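Long-range contacts in transcriptional regulator (Saccharomonospora viridis, PDB 4KWA), which probably acts as a TetR-family transcriptional repressor that binds DNA through an N-terminal helix-turn-helix, and holds a choline ion in its C-terminal domain: residues L87-P92 with H177-L182; R15-R20 with W99-Q104. One frame throughout, in Å; residues are numbered along the deposited sequence.

Interaction 1 (L87-P92 with H177-L182)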
loop_
_atom_site.group_PDB
_atom_site.type_symbol
_atom_site.label_atom_id
_atom_site.label_comp_id
_atom_site.label_asym_id
_atom_site.label_seq_id
_atom_site.Cartn_x
_atom_site.Cartn_y
_atom_site.Cartn_z
ATOM N N LEU A 87 2.091 1.775 -17.673
ATOM C CA LEU A 87 2.849 0.582 -17.235
ATOM C C LEU A 87 2.677 0.238 -15.741
ATOM O O LEU A 87 2.978 -0.858 -15.326
ATOM C CB LEU A 87 4.325 0.820 -17.421
ATOM C CG LEU A 87 4.826 0.778 -18.815
ATOM C CD1 LEU A 87 6.287 1.171 -18.719
ATOM C CD2 LEU A 87 4.626 -0.634 -19.327
ATOM N N GLN A 88 2.216 1.194 -14.922
ATOM C CA GLN A 88 1.968 0.963 -13.546
ATOM C C GLN A 88 0.586 0.532 -13.243
ATOM O O GLN A 88 0.321 0.282 -12.072
ATOM C CB GLN A 88 2.252 2.201 -12.671
ATOM C CG GLN A 88 3.602 2.854 -12.906
ATOM C CD GLN A 88 4.783 1.907 -13.236
ATOM O OE1 GLN A 88 5.507 2.116 -14.262
ATOM N NE2 GLN A 88 5.040 0.925 -12.382
ATOM N N LEU A 89 -0.324 0.479 -14.218
ATOM C CA LEU A 89 -1.675 0.063 -13.889
ATOM C C LEU A 89 -1.757 -1.409 -13.616
ATOM O O LEU A 89 -1.101 -2.168 -14.274
ATOM C CB LEU A 89 -2.607 0.432 -15.041
ATOM C CG LEU A 89 -2.578 1.912 -15.351
ATOM C CD1 LEU A 89 -3.521 2.172 -16.513
ATOM C CD2 LEU A 89 -2.882 2.784 -14.174
ATOM N N PRO A 90 -2.623 -1.845 -12.697
ATOM C CA PRO A 90 -2.693 -3.262 -12.432
ATOM C C PRO A 90 -3.607 -3.934 -13.432
ATOM O O PRO A 90 -4.635 -4.497 -13.035
ATOM C CB PRO A 90 -3.328 -3.314 -11.043
ATOM C CG PRO A 90 -4.109 -2.049 -10.968
ATOM C CD PRO A 90 -3.249 -1.032 -11.620
ATOM N N THR A 91 -3.230 -3.919 -14.716
ATOM C CA THR A 91 -4.069 -4.553 -15.746
ATOM C C THR A 91 -4.080 -6.085 -15.612
ATOM O O THR A 91 -3.153 -6.753 -15.107
ATOM C CB THR A 91 -3.630 -4.069 -17.114
ATOM O OG1 THR A 91 -2.228 -4.177 -17.209
ATOM C CG2 THR A 91 -3.874 -2.629 -17.259
ATOM N N PRO A 92 -5.142 -6.705 -16.145
ATOM C CA PRO A 92 -5.241 -8.143 -16.107
ATOM C C PRO A 92 -3.906 -8.852 -16.470
ATOM O O PRO A 92 -3.204 -8.384 -17.316
ATOM C CB PRO A 92 -6.333 -8.424 -17.127
ATOM C CG PRO A 92 -7.144 -7.157 -17.183
ATOM C CD PRO A 92 -6.356 -6.038 -16.609
ATOM N N HIS A 177 -10.812 3.798 -14.062
ATOM C CA HIS A 177 -10.975 4.995 -13.187
ATOM C C HIS A 177 -9.611 5.508 -12.694
ATOM O O HIS A 177 -9.363 6.694 -12.693
ATOM C CB HIS A 177 -11.985 4.746 -12.101
ATOM C CG HIS A 177 -13.391 4.568 -12.641
ATOM N ND1 HIS A 177 -14.095 3.375 -12.561
ATOM C CD2 HIS A 177 -14.197 5.424 -13.329
ATOM C CE1 HIS A 177 -15.284 3.525 -13.122
ATOM N NE2 HIS A 177 -15.370 4.757 -13.599
HETATM N N MSE A 178 -8.732 4.576 -12.337
HETATM C CA MSE A 178 -7.376 4.938 -11.898
HETATM C C MSE A 178 -6.629 5.653 -13.034
HETATM O O MSE A 178 -5.874 6.630 -12.825
HETATM C CB MSE A 178 -6.681 3.598 -11.499
HETATM C CG MSE A 178 -5.212 3.833 -11.278
HETATM SE SE MSE A 178 -4.468 2.252 -10.330
HETATM C CE MSE A 178 -2.656 2.841 -10.189
ATOM N N ARG A 179 -6.744 5.102 -14.217
ATOM C CA ARG A 179 -6.143 5.678 -15.408
ATOM C C ARG A 179 -6.608 7.095 -15.613
ATOM O O ARG A 179 -5.807 7.953 -15.790
ATOM C CB ARG A 179 -6.404 4.861 -16.675
ATOM C CG ARG A 179 -5.637 5.347 -17.880
ATOM C CD ARG A 179 -5.949 4.594 -19.159
ATOM N NE ARG A 179 -5.494 3.227 -19.131
ATOM C CZ ARG A 179 -6.284 2.173 -19.054
ATOM N NH1 ARG A 179 -7.577 2.289 -19.002
ATOM N NH2 ARG A 179 -5.773 0.975 -19.030
ATOM N N GLN A 180 -7.921 7.300 -15.557
ATOM C CA GLN A 180 -8.544 8.640 -15.683
ATOM C C GLN A 180 -8.068 9.632 -14.584
ATOM O O GLN A 180 -7.671 10.749 -14.875
ATOM C CB GLN A 180 -10.094 8.517 -15.622
ATOM C CG GLN A 180 -10.774 9.800 -16.149
ATOM C CD GLN A 180 -12.254 9.612 -16.477
ATOM O OE1 GLN A 180 -12.795 10.266 -17.375
ATOM N NE2 GLN A 180 -12.900 8.689 -15.781
ATOM N N HIS A 181 -8.085 9.166 -13.344
ATOM C CA HIS A 181 -7.602 9.997 -12.245
ATOM C C HIS A 181 -6.149 10.455 -12.446
ATOM O O HIS A 181 -5.769 11.606 -12.211
ATOM C CB HIS A 181 -7.782 9.219 -10.916
ATOM C CG HIS A 181 -7.513 10.076 -9.711
ATOM N ND1 HIS A 181 -8.535 10.623 -8.948
ATOM C CD2 HIS A 181 -6.376 10.658 -9.271
ATOM C CE1 HIS A 181 -8.018 11.435 -8.044
ATOM N NE2 HIS A 181 -6.712 11.450 -8.189
ATOM N N LEU A 182 -5.266 9.522 -12.813
ATOM C CA LEU A 182 -3.859 9.809 -13.004
ATOM C C LEU A 182 -3.603 10.727 -14.234
ATOM O O LEU A 182 -2.822 11.657 -14.141
ATOM C CB LEU A 182 -3.064 8.497 -13.140
ATOM C CG LEU A 182 -2.815 7.716 -11.844
ATOM C CD1 LEU A 182 -2.283 6.305 -12.102
ATOM C CD2 LEU A 182 -1.897 8.525 -10.939
#

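Interaction 2 (R15-R20 with W99-Q104). With CHT (choline ion), chain E; EDO (1,2-ethanediol), chain D.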
loop_
_atom_site.group_PDB
_atom_site.type_symbol
_atom_site.label_atom_id
_atom_site.label_comp_id
_atom_site.label_asym_id
_atom_site.label_seq_id
_atom_site.Cartn_x
_atom_site.Cartn_y
_atom_site.Cartn_z
ATOM N N ARG A 15 3.969 -16.451 -9.575
ATOM C CA ARG A 15 2.558 -16.581 -9.881
ATOM C C ARG A 15 1.719 -17.132 -8.705
ATOM O O ARG A 15 0.670 -16.555 -8.357
ATOM C CB ARG A 15 2.405 -17.390 -11.172
ATOM C CG ARG A 15 0.959 -17.516 -11.659
ATOM C CD ARG A 15 0.812 -18.290 -12.920
ATOM N NE ARG A 15 1.489 -19.576 -12.981
ATOM C CZ ARG A 15 2.661 -19.699 -13.575
ATOM N NH1 ARG A 15 3.232 -18.607 -14.064
ATOM N NH2 ARG A 15 3.281 -20.828 -13.611
ATOM N N LEU A 16 2.264 -18.147 -8.030
ATOM C CA LEU A 16 1.614 -18.711 -6.871
ATOM C C LEU A 16 1.556 -17.717 -5.696
ATOM O O LEU A 16 0.515 -17.571 -5.037
ATOM C CB LEU A 16 2.281 -20.028 -6.498
ATOM C CG LEU A 16 2.216 -21.222 -7.456
ATOM C CD1 LEU A 16 2.932 -22.461 -6.882
ATOM C CD2 LEU A 16 0.725 -21.486 -7.701
ATOM N N ILE A 17 2.637 -17.011 -5.505
ATOM C CA ILE A 17 2.738 -16.016 -4.432
ATOM C C ILE A 17 1.711 -14.875 -4.729
ATOM O O ILE A 17 1.013 -14.419 -3.860
ATOM C CB ILE A 17 4.182 -15.479 -4.354
ATOM C CG1 ILE A 17 5.103 -16.538 -3.738
ATOM C CG2 ILE A 17 4.233 -14.188 -3.500
ATOM C CD1 ILE A 17 6.583 -16.308 -3.907
ATOM N N ALA A 18 1.632 -14.453 -5.979
ATOM C CA ALA A 18 0.666 -13.422 -6.391
ATOM C C ALA A 18 -0.759 -13.807 -6.175
ATOM O O ALA A 18 -1.587 -13.067 -5.611
ATOM C CB ALA A 18 0.892 -13.110 -7.852
ATOM N N ARG A 19 -1.101 -15.025 -6.595
ATOM C CA ARG A 19 -2.516 -15.411 -6.558
ATOM C C ARG A 19 -3.011 -16.055 -5.282
ATOM O O ARG A 19 -4.218 -16.028 -4.998
ATOM C CB ARG A 19 -2.748 -16.315 -7.771
ATOM C CG ARG A 19 -2.309 -15.563 -8.992
ATOM C CD ARG A 19 -2.684 -16.230 -10.277
ATOM N NE ARG A 19 -2.144 -15.454 -11.359
ATOM C CZ ARG A 19 -2.239 -15.796 -12.648
ATOM N NH1 ARG A 19 -1.675 -15.055 -13.582
ATOM N NH2 ARG A 19 -2.856 -16.901 -13.001
ATOM N N ARG A 20 -2.107 -16.602 -4.485
ATOM C CA ARG A 20 -2.475 -17.291 -3.255
ATOM C C ARG A 20 -1.965 -16.682 -1.963
ATOM O O ARG A 20 -2.511 -16.990 -0.898
ATOM C CB ARG A 20 -1.983 -18.758 -3.344
ATOM C CG ARG A 20 -2.515 -19.585 -4.536
ATOM C CD ARG A 20 -2.245 -21.091 -4.287
ATOM N NE ARG A 20 -2.123 -21.909 -5.491
ATOM C CZ ARG A 20 -1.819 -23.216 -5.489
ATOM N NH1 ARG A 20 -1.641 -23.868 -4.359
ATOM N NH2 ARG A 20 -1.746 -23.881 -6.624
ATOM N N TRP A 99 1.335 -6.297 -8.846
ATOM C CA TRP A 99 0.777 -5.547 -7.770
ATOM C C TRP A 99 0.525 -6.403 -6.565
ATOM O O TRP A 99 0.802 -5.981 -5.452
ATOM C CB TRP A 99 -0.506 -4.811 -8.211
ATOM C CG TRP A 99 -0.256 -3.469 -8.867
ATOM C CD1 TRP A 99 0.078 -3.233 -10.135
ATOM C CD2 TRP A 99 -0.192 -2.190 -8.191
ATOM N NE1 TRP A 99 0.306 -1.876 -10.347
ATOM C CE2 TRP A 99 0.135 -1.211 -9.162
ATOM C CE3 TRP A 99 -0.371 -1.779 -6.880
ATOM C CZ2 TRP A 99 0.243 0.185 -8.859
ATOM C CZ3 TRP A 99 -0.283 -0.377 -6.574
ATOM C CH2 TRP A 99 0.018 0.588 -7.572
ATOM N N SER A 100 -0.051 -7.579 -6.795
ATOM C CA SER A 100 -0.360 -8.514 -5.711
ATOM C C SER A 100 0.874 -8.813 -4.876
ATOM O O SER A 100 0.790 -8.927 -3.656
ATOM C CB SER A 100 -0.956 -9.832 -6.239
ATOM O OG SER A 100 -2.217 -9.665 -6.881
ATOM N N VAL A 101 2.016 -8.982 -5.539
ATOM C CA VAL A 101 3.244 -9.268 -4.876
ATOM C C VAL A 101 3.802 -8.025 -4.167
ATOM O O VAL A 101 4.289 -8.160 -3.022
ATOM C CB VAL A 101 4.266 -9.807 -5.850
ATOM C CG1 VAL A 101 5.624 -9.928 -5.152
ATOM C CG2 VAL A 101 3.746 -11.142 -6.371
ATOM N N TRP A 102 3.774 -6.865 -4.839
ATOM C CA TRP A 102 4.265 -5.625 -4.194
ATOM C C TRP A 102 3.531 -5.291 -2.920
ATOM O O TRP A 102 4.219 -4.930 -1.931
ATOM C CB TRP A 102 4.477 -4.404 -5.104
ATOM C CG TRP A 102 5.503 -4.669 -6.185
ATOM C CD1 TRP A 102 5.249 -4.746 -7.515
ATOM C CD2 TRP A 102 6.921 -4.942 -6.018
ATOM N NE1 TRP A 102 6.416 -5.028 -8.210
ATOM C CE2 TRP A 102 7.443 -5.192 -7.309
ATOM C CE3 TRP A 102 7.786 -5.079 -4.889
ATOM C CZ2 TRP A 102 8.792 -5.460 -7.529
ATOM C CZ3 TRP A 102 9.142 -5.333 -5.102
ATOM C CH2 TRP A 102 9.630 -5.545 -6.423
ATOM N N LEU A 103 2.218 -5.462 -2.893
ATOM C CA LEU A 103 1.469 -5.270 -1.641
ATOM C C LEU A 103 2.068 -6.186 -0.536
ATOM O O LEU A 103 2.158 -5.808 0.662
ATOM C CB LEU A 103 -0.028 -5.582 -1.769
ATOM C CG LEU A 103 -0.994 -4.436 -2.095
ATOM C CD1 LEU A 103 -0.693 -3.766 -3.403
ATOM C CD2 LEU A 103 -2.447 -4.816 -2.069
ATOM N N GLN A 104 2.436 -7.406 -0.884
ATOM C CA GLN A 104 3.006 -8.314 0.145
ATOM C C GLN A 104 4.430 -7.872 0.580
ATOM O O GLN A 104 4.880 -8.073 1.716
ATOM C CB GLN A 104 2.967 -9.748 -0.368
ATOM C CG GLN A 104 1.593 -10.241 -0.723
ATOM C CD GLN A 104 1.693 -11.638 -1.334
ATOM O OE1 GLN A 104 2.145 -12.595 -0.683
ATOM N NE2 GLN A 104 1.216 -11.749 -2.500
HETATM C C4 CHT E . 6.831 -0.032 -7.480
HETATM C C5 CHT E . 5.910 -0.669 -8.523
HETATM C C6 CHT E . 3.972 -0.809 -6.986
HETATM C C7 CHT E . 3.783 -1.463 -9.271
HETATM C C8 CHT E . 4.067 0.910 -8.634
HETATM O O6 CHT E . 8.093 -0.710 -7.588
HETATM N N1 CHT E . 4.441 -0.493 -8.346
HETATM C C1 EDO D . -1.497 -20.626 -11.204
HETATM O O1 EDO D . -0.274 -21.481 -11.546
HETATM C C2 EDO D . -1.455 -19.868 -9.869
HETATM O O2 EDO D . -2.448 -20.083 -8.794
#

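Interaction 1 (L87-P92 with H177-L182)
Leu89 enters the flank of helix 175-190 with its two methyls parted between two neighbours. CD2 lies against the chain of selenomethionine Met178, 3.9 Å from its CG, while CD1 sits 3.4 Å from Arg179 NE. The Leu89 and Met178 side chains run past one another in opposite directions, whereas Leu89 and Arg179 cross nearly at right angles. Leu182 CD1, one helical turn on from Met178, meets the same methyl, Leu89 CD2, at 4.1 Å. Pro90 and Met178 reach toward each other, Pro90 CD coming to 3.7 Å from Met178 SE. Met178 can reach that far because CG is anti to its backbone N (chi1 170°) and the chain beyond stays extended.

Arg179 behaves differently: its chain bends at chi3 (-68°) and carries the guanidinium past CD1 of Leu89, obliquely to the methyl. What fixes that group lies just beyond the two segments, where Glu86 and Asp176 both form salt bridges with it. Thr91 adds a looser approach through CG2. Helix 148-168 adds Val166 against Met178 and Leu167 against Pro90, which is the centre of an inverse gamma turn in the loop between helices 77-86 and 94-109. The preceding Gln88 belongs to the choline pocket, and its carbonyl oxygen accepts a hydrogen bond from Trp99. With no hydrogen bond directly joining the two segments, their contact rests on apolar fit, bordered by the ion pairs of Arg179: that with Glu86 ties helix 175-190 to the end of helix 77-86, while that with Asp176 stays within its own helix.

Interaction 2 (R15-R20 with W99-Q104)
Across the contact, the carboxamide of Gln104 is the flat group that does the joining: the backbone oxygen of Ile17 lies close to its plane, 3.0 Å from NE2 along an almost straight N-H (176°). Seen from the carbonyl, the donor stands above the plane of the peptide. The same NE2 also reaches back one turn to Ser100 O, at 3.1 Å and less straight, so two acceptors fix the rotation of the amide, and OE1 is taken by Tyr22 N. An extended chain beyond CG (chi2 175°) brings the group across to helix 2-20. On the other side of helix 94-109, the Trp99 indole presents one face to choline, whose C7 lies 3.6 Å above the ring plane, offset toward the rim. This methyl belongs to the quaternary ammonium, and its placement is consistent with cation-pi attraction. Choline C5 lies more loosely over one face of Trp102. Trp99 lines the choline pocket together with Gln88 and Asp160. On helix 2-20, Arg15 CG lies over the centre of one face of the Arg19 guanidinium, which forms a salt bridge with Asp97.

This is where the DNA-binding and ligand-binding domains of a TetR-type regulator meet: helix 2-20 packs on helix 94-109 at 78°, the axes 8.2 Å apart. Small residues permit the close approach. Ala18 CB rests 3.8 Å from Val101 CG2, and Ser100 CB comes to 3.4 Å from Ala18 O. Ile17 CG2 adds a more distant contact with Val101 CG2, and the Ile17 side chain obliquely crosses that of Gln104. On the outer side of helix 2-20, Arg15 NE donates to an ethanediol, probably from the crystallisation liquor.

In the fold
The two contacts are joined through one connection: 87-92 is in the loop that leads into helix 94-109, which carries 99-104. Interaction 1 brings that loop against helix 175-190, wholly inside the C-terminal domain; interaction 2 sets the helix itself across helix 2-20. Their centres lie about 18 Å apart, and Trp99 links them by packing on Pro90, with choline touching both Gln88 and Trp99. Interaction 2 is the more buried and adds a side-chain hydrogen bond to a backbone carbonyl beside a close approach at Ala18 and Ser100. Interaction 1, partly buried, is apolar with ion pairs at its border. One thus forms the domain interface, the other the inside of the C-terminal domain.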